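Local coordinates for putative hexose oxidase (Nonomuraea sp. ATCC 39727, PDB 5AWV), which probably oxidises a sugar of teicoplanin-type glycopeptide antibiotics, using a flavin-adenine dinucleotide cofactor that is bound covalently to the protein, at residues 249-254 / 320-325; 257-262 / 382-387; 309-314 / 327-332. All coordinates share one frame; numbering follows the deposited sequence.

Interaction 1 of 3, residues 249-254 / 320-325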
loop_
_atom_site.group_PDB
_atom_site.type_symbol
_atom_site.label_atom_id
_atom_site.label_comp_id
_atom_site.label_asym_id
_atom_site.label_seq_id
_atom_site.Cartn_x
_atom_site.Cartn_y
_atom_site.Cartn_z
ATOM N N THR A 249 -21.156 9.973 6.145
ATOM C CA THR A 249 -20.496 11.240 6.369
ATOM C C THR A 249 -19.513 11.169 7.522
ATOM O O THR A 249 -19.647 10.312 8.394
ATOM C CB THR A 249 -21.487 12.377 6.689
ATOM O OG1 THR A 249 -22.139 12.056 7.864
ATOM C CG2 THR A 249 -22.560 12.537 5.629
ATOM N N LEU A 250 -18.503 12.043 7.428
ATOM C CA LEU A 250 -17.472 12.214 8.424
ATOM C C LEU A 250 -17.540 13.633 8.970
ATOM O O LEU A 250 -17.787 14.596 8.193
ATOM C CB LEU A 250 -16.103 11.994 7.787
ATOM C CG LEU A 250 -15.894 10.570 7.242
ATOM C CD1 LEU A 250 -14.701 10.582 6.280
ATOM C CD2 LEU A 250 -15.634 9.547 8.341
ATOM N N LEU A 251 -17.351 13.758 10.264
ATOM C CA LEU A 251 -16.983 15.047 10.825
ATOM C C LEU A 251 -15.474 15.194 10.870
ATOM O O LEU A 251 -14.743 14.331 11.380
ATOM C CB LEU A 251 -17.651 15.143 12.215
ATOM C CG LEU A 251 -18.042 16.439 12.882
ATOM C CD1 LEU A 251 -18.914 17.312 11.965
ATOM C CD2 LEU A 251 -18.796 16.103 14.184
ATOM N N THR A 252 -14.982 16.266 10.305
ATOM C CA THR A 252 -13.556 16.503 10.175
ATOM C C THR A 252 -13.096 17.856 10.763
ATOM O O THR A 252 -13.839 18.840 10.748
ATOM C CB THR A 252 -13.123 16.430 8.712
ATOM O OG1 THR A 252 -13.732 17.503 7.971
ATOM C CG2 THR A 252 -13.562 15.049 8.060
ATOM N N SER A 253 -11.883 17.883 11.266
ATOM C CA SER A 253 -11.250 19.093 11.675
ATOM C C SER A 253 -9.765 18.928 11.611
ATOM O O SER A 253 -9.282 17.824 11.832
ATOM C CB SER A 253 -11.686 19.342 13.147
ATOM O OG SER A 253 -11.061 20.493 13.698
ATOM N N THR A 254 -9.015 19.987 11.350
ATOM C CA THR A 254 -7.543 19.954 11.522
ATOM C C THR A 254 -7.152 21.024 12.528
ATOM O O THR A 254 -7.465 22.185 12.311
ATOM C CB THR A 254 -6.884 20.172 10.154
ATOM O OG1 THR A 254 -7.298 19.123 9.248
ATOM C CG2 THR A 254 -5.369 20.291 10.226
ATOM N N PRO A 320 -25.158 10.206 16.928
ATOM C CA PRO A 320 -25.334 11.576 17.465
ATOM C C PRO A 320 -24.259 12.025 18.448
ATOM O O PRO A 320 -24.091 13.199 18.531
ATOM C CB PRO A 320 -26.730 11.545 18.147
ATOM C CG PRO A 320 -27.073 10.108 18.315
ATOM C CD PRO A 320 -26.300 9.325 17.270
ATOM N N ASP A 321 -23.457 11.135 19.032
ATOM C CA ASP A 321 -22.290 11.558 19.866
ATOM C C ASP A 321 -21.012 12.030 19.098
ATOM O O ASP A 321 -20.016 12.407 19.703
ATOM C CB ASP A 321 -21.927 10.479 20.913
ATOM C CG ASP A 321 -21.364 9.227 20.302
ATOM O OD1 ASP A 321 -21.564 9.086 19.068
ATOM O OD2 ASP A 321 -20.729 8.378 21.023
ATOM N N ALA A 322 -21.040 12.002 17.760
ATOM C CA ALA A 322 -19.817 12.168 17.007
ATOM C C ALA A 322 -19.171 13.512 17.322
ATOM O O ALA A 322 -17.944 13.613 17.457
ATOM C CB ALA A 322 -20.097 12.084 15.510
ATOM N N ARG A 323 -19.980 14.567 17.345
ATOM C CA ARG A 323 -19.407 15.916 17.654
ATOM C C ARG A 323 -18.781 15.956 19.055
ATOM O O ARG A 323 -17.679 16.483 19.250
ATOM C CB ARG A 323 -20.440 17.029 17.514
ATOM C CG ARG A 323 -19.918 18.407 17.911
ATOM C CD ARG A 323 -18.780 18.860 16.999
ATOM N NE ARG A 323 -18.155 20.085 17.495
ATOM C CZ ARG A 323 -18.581 21.325 17.269
ATOM N NH1 ARG A 323 -19.569 21.587 16.415
ATOM N NH2 ARG A 323 -17.947 22.333 17.854
ATOM N N ARG A 324 -19.436 15.313 20.003
ATOM C CA ARG A 324 -18.839 15.206 21.362
ATOM C C ARG A 324 -17.555 14.472 21.348
ATOM O O ARG A 324 -16.636 14.827 22.059
ATOM C CB ARG A 324 -19.709 14.437 22.333
ATOM C CG ARG A 324 -20.521 15.245 23.228
ATOM C CD ARG A 324 -21.198 14.349 24.247
ATOM N NE ARG A 324 -22.390 13.750 23.663
ATOM C CZ ARG A 324 -22.768 12.486 23.858
ATOM N NH1 ARG A 324 -22.021 11.615 24.527
ATOM N NH2 ARG A 324 -23.878 12.069 23.300
ATOM N N LEU A 325 -17.493 13.356 20.608
ATOM C CA LEU A 325 -16.249 12.618 20.627
ATOM C C LEU A 325 -15.110 13.393 20.064
ATOM O O LEU A 325 -13.959 13.302 20.548
ATOM C CB LEU A 325 -16.402 11.320 19.835
ATOM C CG LEU A 325 -17.388 10.292 20.347
ATOM C CD1 LEU A 325 -17.369 9.057 19.385
ATOM C CD2 LEU A 325 -17.218 9.892 21.820
#
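In the antiparallel sheet of this FAD-linked oxidase, helix 322-334 packs against strand 249-257 near the sheet's margin, and the contact between them is essentially one leucine set against the first turn of the helix. Leu251 points toward the helix. Its CG stands anti to the backbone N (chi1 -153°), and from there the CD2 branch does all the close touching. That methyl meets backbone as much as side chain: it lies 3.5 Å from Arg323 CA and 3.7 Å from Arg323 N, so the leucine sits against the start of the helix itself. Ala322, whose methyl also points toward the strand, adds a looser apolar touch, with its CB 4.4 Å from Leu251 CD2.

Arg323 takes part through the aliphatic base of its chain, not its charge. The chain bends at chi2 (63°), which keeps CD close to the leucine, while the guanidinium runs on to a salt bridge from NE to Asp327, one turn along the helix. Strand 340-349 flanks the pair, Pro345 touching both Leu251 and Arg323. The same leucine methyl also touches the arginine side chain at two carbons: Leu251 CD2 lies 3.8 Å from Arg323 CB and 3.9 Å from Arg323 CD.

Interaction 2 of 3, residues 257-262 / 382-387; sequences FDWAGM and AVYENM
The indole of Trp259 meets Tyr384 at its edge, near the indole plane, where Tyr384 CE1 lies 4.4 Å from Trp259 CZ3; seen from the phenol, the approach is oblique. Met387 also comes obliquely to the indole, its side chain crossing that of Trp259 at about a right angle. Here Met387 CB is 3.9 Å from Trp259 CH2, and the bends at chi2 and chi3 fold the chain back until Met387 CE stands 4.1 Å from Trp259 CZ2. Elsewhere the indole packs against the ring of Phe309, with the planes at about 45°, and the phenol of Tyr384 similarly meets Phe267.

The tryptophan projects from a type I beta turn, Trp259 to Met262, closed by Met262 N bonding to Trp259 O at 2.8 Å. Overlapping its start, an Asx turn is made by Asp258 OD1, which accepts from Ala260 N at 3.0 Å. The contact thus joins the turn-containing loop after strand 249-257 to the last turn of helix 377-387. The Tyr384 side chain is about 6 Å from a bound mannose.

Trp259 NE1 is hydrogen-bonded to Gly298 O, which should fix the indole's rotation. With Tyr384 OH no nearer than 3.5 Å to Met262 O, cohesion between the segments is chiefly apolar and dispersive.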
loop_
_atom_site.group_PDB
_atom_site.type_symbol
_atom_site.label_atom_id
_atom_site.label_comp_id
_atom_site.label_asym_id
_atom_site.label_seq_id
_atom_site.Cartn_x
_atom_site.Cartn_y
_atom_site.Cartn_z
ATOM N N PHE A 257 -0.840 23.917 14.802
ATOM C CA PHE A 257 0.014 24.390 15.840
ATOM C C PHE A 257 1.024 25.296 15.224
ATOM O O PHE A 257 1.344 25.165 14.052
ATOM C CB PHE A 257 0.736 23.234 16.514
ATOM C CG PHE A 257 -0.208 22.206 17.055
ATOM C CD1 PHE A 257 -0.748 22.346 18.297
ATOM C CD2 PHE A 257 -0.575 21.115 16.294
ATOM C CE1 PHE A 257 -1.631 21.397 18.791
ATOM C CE2 PHE A 257 -1.457 20.167 16.785
ATOM C CZ PHE A 257 -1.971 20.299 18.050
ATOM N N ASP A 258 1.592 26.180 16.021
ATOM C CA ASP A 258 2.533 27.145 15.479
ATOM C C ASP A 258 3.826 26.918 16.174
ATOM O O ASP A 258 3.902 26.925 17.395
ATOM C CB ASP A 258 1.989 28.549 15.715
ATOM C CG ASP A 258 2.842 29.613 15.080
ATOM O OD1 ASP A 258 3.953 29.332 14.560
ATOM O OD2 ASP A 258 2.401 30.767 15.143
ATOM N N TRP A 259 4.857 26.656 15.417
ATOM C CA TRP A 259 6.189 26.444 16.017
ATOM C C TRP A 259 6.711 27.678 16.752
ATOM O O TRP A 259 7.292 27.551 17.814
ATOM C CB TRP A 259 7.203 26.125 14.985
ATOM C CG TRP A 259 7.206 24.716 14.490
ATOM C CD1 TRP A 259 6.827 24.286 13.257
ATOM C CD2 TRP A 259 7.675 23.576 15.215
ATOM N NE1 TRP A 259 7.054 22.933 13.161
ATOM C CE2 TRP A 259 7.573 22.473 14.349
ATOM C CE3 TRP A 259 8.223 23.398 16.496
ATOM C CZ2 TRP A 259 7.966 21.196 14.733
ATOM C CZ3 TRP A 259 8.604 22.118 16.904
ATOM C CH2 TRP A 259 8.485 21.037 16.022
ATOM N N ALA A 260 6.452 28.867 16.207
ATOM C CA ALA A 260 6.978 30.134 16.808
ATOM C C ALA A 260 6.554 30.259 18.263
ATOM O O ALA A 260 7.354 30.522 19.135
ATOM C CB ALA A 260 6.538 31.347 15.998
ATOM N N GLY A 261 5.324 29.946 18.562
ATOM C CA GLY A 261 4.911 29.961 19.933
ATOM C C GLY A 261 5.181 28.739 20.770
ATOM O O GLY A 261 4.795 28.743 21.911
ATOM N N MET A 262 5.814 27.683 20.234
ATOM C CA MET A 262 5.908 26.396 20.966
ATOM C C MET A 262 7.211 26.243 21.830
ATOM O O MET A 262 8.266 26.019 21.300
ATOM C CB MET A 262 5.794 25.242 19.899
ATOM C CG MET A 262 5.647 23.781 20.386
ATOM S SD MET A 262 4.038 23.399 21.124
ATOM C CE MET A 262 2.859 23.572 19.784
ATOM N N ALA A 382 14.137 13.744 22.610
ATOM C CA ALA A 382 14.874 13.469 21.378
ATOM C C ALA A 382 14.145 13.947 20.142
ATOM O O ALA A 382 14.774 14.538 19.258
ATOM C CB ALA A 382 15.202 12.000 21.270
ATOM N N VAL A 383 12.811 13.773 20.105
ATOM C CA VAL A 383 12.076 14.324 18.988
ATOM C C VAL A 383 12.225 15.888 18.911
ATOM O O VAL A 383 12.460 16.477 17.840
ATOM C CB VAL A 383 10.588 13.931 19.070
ATOM C CG1 VAL A 383 9.791 14.650 18.068
ATOM C CG2 VAL A 383 10.404 12.406 18.921
ATOM N N TYR A 384 11.974 16.548 20.057
ATOM C CA TYR A 384 12.071 18.044 20.097
ATOM C C TYR A 384 13.416 18.481 19.622
ATOM O O TYR A 384 13.477 19.379 18.815
ATOM C CB TYR A 384 11.813 18.581 21.480
ATOM C CG TYR A 384 11.724 20.075 21.488
ATOM C CD1 TYR A 384 10.645 20.689 20.934
ATOM C CD2 TYR A 384 12.733 20.881 22.057
ATOM C CE1 TYR A 384 10.493 22.043 20.909
ATOM C CE2 TYR A 384 12.597 22.268 22.039
ATOM C CZ TYR A 384 11.489 22.823 21.452
ATOM O OH TYR A 384 11.266 24.146 21.356
ATOM N N GLU A 385 14.470 17.872 20.143
ATOM C CA GLU A 385 15.819 18.244 19.825
ATOM C C GLU A 385 16.113 18.152 18.341
ATOM O O GLU A 385 16.620 19.096 17.752
ATOM C CB GLU A 385 16.831 17.429 20.657
ATOM C CG GLU A 385 18.296 17.313 20.161
ATOM C CD GLU A 385 18.959 18.614 19.754
ATOM O OE1 GLU A 385 19.934 18.593 18.925
ATOM O OE2 GLU A 385 18.509 19.682 20.277
ATOM N N ASN A 386 15.801 17.003 17.695
ATOM C CA ASN A 386 16.056 16.903 16.283
ATOM C C ASN A 386 15.132 17.762 15.424
ATOM O O ASN A 386 15.527 18.347 14.363
ATOM C CB ASN A 386 16.082 15.365 15.927
ATOM C CG ASN A 386 17.234 14.655 16.526
ATOM O OD1 ASN A 386 18.310 14.666 15.964
ATOM N ND2 ASN A 386 17.072 14.042 17.654
ATOM N N MET A 387 13.873 17.930 15.840
ATOM C CA MET A 387 12.956 18.738 15.051
ATOM C C MET A 387 13.275 20.266 15.094
ATOM O O MET A 387 12.772 21.006 14.263
ATOM C CB MET A 387 11.494 18.539 15.524
ATOM C CG MET A 387 10.814 17.229 15.080
ATOM S SD MET A 387 10.918 16.893 13.324
ATOM C CE MET A 387 10.062 18.320 12.680
#

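Interaction 3 of 3, residues 309-314 / 327-332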
loop_
_atom_site.group_PDB
_atom_site.type_symbol
_atom_site.label_atom_id
_atom_site.label_comp_id
_atom_site.label_asym_id
_atom_site.label_seq_id
_atom_site.Cartn_x
_atom_site.Cartn_y
_atom_site.Cartn_z
ATOM N N PHE A 309 2.796 21.639 11.087
ATOM C CA PHE A 309 2.592 21.137 12.409
ATOM C C PHE A 309 1.096 21.176 12.620
ATOM O O PHE A 309 0.524 22.246 12.841
ATOM C CB PHE A 309 3.337 22.049 13.388
ATOM C CG PHE A 309 3.577 21.455 14.762
ATOM C CD1 PHE A 309 2.893 20.294 15.247
ATOM C CD2 PHE A 309 4.450 22.077 15.620
ATOM C CE1 PHE A 309 3.094 19.851 16.494
ATOM C CE2 PHE A 309 4.726 21.556 16.867
ATOM C CZ PHE A 309 4.048 20.428 17.319
ATOM N N MET A 310 0.420 20.010 12.460
ATOM C CA MET A 310 -1.011 19.966 12.445
ATOM C C MET A 310 -1.542 18.565 12.778
ATOM O O MET A 310 -0.790 17.617 12.766
ATOM C CB MET A 310 -1.496 20.384 11.090
ATOM C CG MET A 310 -0.910 19.588 9.971
ATOM S SD MET A 310 -1.875 19.948 8.511
ATOM C CE MET A 310 -0.725 19.196 7.401
ATOM N N MET A 311 -2.835 18.465 13.022
ATOM C CA MET A 311 -3.466 17.215 13.457
ATOM C C MET A 311 -4.806 17.121 12.805
ATOM O O MET A 311 -5.808 17.618 13.334
ATOM C CB MET A 311 -3.530 17.109 14.974
ATOM C CG MET A 311 -4.083 15.800 15.460
ATOM S SD MET A 311 -4.160 15.605 17.253
ATOM C CE MET A 311 -5.675 16.508 17.580
ATOM N N PRO A 312 -4.848 16.528 11.620
ATOM C CA PRO A 312 -6.178 16.250 11.071
ATOM C C PRO A 312 -6.900 15.193 11.920
ATOM O O PRO A 312 -6.245 14.240 12.473
ATOM C CB PRO A 312 -5.888 15.717 9.631
ATOM C CG PRO A 312 -4.450 16.043 9.419
ATOM C CD PRO A 312 -3.758 16.195 10.707
ATOM N N ILE A 313 -8.203 15.327 12.010
ATOM C CA ILE A 313 -9.049 14.403 12.730
ATOM C C ILE A 313 -10.291 14.112 11.895
ATOM O O ILE A 313 -10.872 15.022 11.250
ATOM C CB ILE A 313 -9.525 15.013 14.057
ATOM C CG1 ILE A 313 -8.355 15.635 14.793
ATOM C CG2 ILE A 313 -10.303 14.024 14.909
ATOM C CD1 ILE A 313 -8.830 16.607 15.850
ATOM N N GLN A 314 -10.769 12.881 11.970
ATOM C CA GLN A 314 -12.087 12.591 11.456
ATOM C C GLN A 314 -12.828 11.647 12.305
ATOM O O GLN A 314 -12.232 10.740 12.938
ATOM C CB GLN A 314 -11.950 12.062 10.029
ATOM C CG GLN A 314 -11.167 10.824 9.906
ATOM C CD GLN A 314 -11.074 10.293 8.426
ATOM O OE1 GLN A 314 -11.585 9.239 8.110
ATOM N NE2 GLN A 314 -10.445 11.029 7.597
ATOM N N ASP A 327 -14.837 16.642 19.912
ATOM C CA ASP A 327 -14.490 17.782 20.832
ATOM C C ASP A 327 -13.675 17.333 21.962
ATOM O O ASP A 327 -12.684 17.960 22.323
ATOM C CB ASP A 327 -15.740 18.512 21.300
ATOM C CG ASP A 327 -16.331 19.409 20.227
ATOM O OD1 ASP A 327 -15.625 19.713 19.254
ATOM O OD2 ASP A 327 -17.545 19.727 20.357
ATOM N N ALA A 328 -14.071 16.232 22.567
ATOM C CA ALA A 328 -13.321 15.657 23.645
ATOM C C ALA A 328 -11.914 15.211 23.303
ATOM O O ALA A 328 -10.970 15.407 24.086
ATOM C CB ALA A 328 -14.087 14.519 24.228
ATOM N N HIS A 329 -11.717 14.605 22.113
ATOM C CA HIS A 329 -10.373 14.326 21.662
ATOM C C HIS A 329 -9.509 15.591 21.507
ATOM O O HIS A 329 -8.336 15.648 21.936
ATOM C CB HIS A 329 -10.465 13.577 20.272
ATOM C CG HIS A 329 -9.149 13.260 19.657
ATOM N ND1 HIS A 329 -8.302 12.302 20.157
ATOM C CD2 HIS A 329 -8.525 13.790 18.589
ATOM C CE1 HIS A 329 -7.213 12.255 19.417
ATOM N NE2 HIS A 329 -7.336 13.139 18.444
ATOM N N ILE A 330 -10.071 16.617 20.881
ATOM C CA ILE A 330 -9.289 17.797 20.650
ATOM C C ILE A 330 -8.896 18.432 21.987
ATOM O O ILE A 330 -7.718 18.825 22.213
ATOM C CB ILE A 330 -10.102 18.844 19.847
ATOM C CG1 ILE A 330 -10.251 18.449 18.413
ATOM C CG2 ILE A 330 -9.436 20.230 19.928
ATOM C CD1 ILE A 330 -11.370 19.211 17.755
ATOM N N GLU A 331 -9.849 18.544 22.909
ATOM C CA GLU A 331 -9.497 19.192 24.204
ATOM C C GLU A 331 -8.481 18.421 25.005
ATOM O O GLU A 331 -7.639 19.042 25.646
ATOM C CB GLU A 331 -10.704 19.379 25.089
ATOM C CG GLU A 331 -11.551 20.515 24.634
ATOM C CD GLU A 331 -10.818 21.846 24.780
ATOM O OE1 GLU A 331 -10.392 22.207 25.898
ATOM O OE2 GLU A 331 -10.648 22.466 23.749
ATOM N N ALA A 332 -8.533 17.084 24.975
ATOM C CA ALA A 332 -7.531 16.280 25.615
ATOM C C ALA A 332 -6.192 16.600 25.021
ATOM O O ALA A 332 -5.204 16.670 25.736
ATOM C CB ALA A 332 -7.844 14.774 25.470
#
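Met311 runs out extended from its strand, CG anti to the backbone N, and bends only at chi3 (81°), which swings CE against the imidazole of His329. The histidine comes from the opposite direction, its own CG also anti to the backbone N. Met311 CE lies 3.9 Å from His329 NE2, and the Met311 sulfur SD is 5.2 Å from the ring centroid, 63° off the ring normal, an oblique Met-aromatic contact.

Ile313, two residues along the same strand, reaches the imidazole differently. Its CD1 lies at the ring edge, in plane, 3.9 Å from His329 CD2. The same methyl presses on the helix's next residue: Ile313 CD1 and Ile330 CG1 are 3.5 Å apart, tighter than usual for two carbons, so the two isoleucines fit closely. All four side chains are buried. His329 NE2 is held by a hydrogen bond to Ser293 OG, which ties the ring to strand 291-298.

Strand and helix segments run nearly antiparallel, at 158°, with their axes 10.2 Å apart. Helix 264-280 lies alongside, placing Trp277 edge-to-face with His329 and His274 on Met311, while backbone bonds join strand 309-316 to strands 249-257 and 291-298.

In the fold
Interactions 1 and 3 are close neighbours, their centres about 10 Å apart. Both set helix 322-334 against the seven-stranded antiparallel sheet, through strands 249-257 and 309-316, which lie side by side and are joined by a probable hydrogen bond from Ile313 N to Ser253 O. Along the chain their segments alternate. Interaction 2, centred about 28 Å from interaction 1 and 18 Å from interaction 3, joins the loop at the end of strand 249-257 to helix 377-387, and interaction 3 is nested between its segments. A probable hydrogen bond between Phe257 N and Phe309 O links these two. Interactions 1 and 3 bind one helix to the sheet, whose residues Thr254 and Pro312 meet the bound peptide.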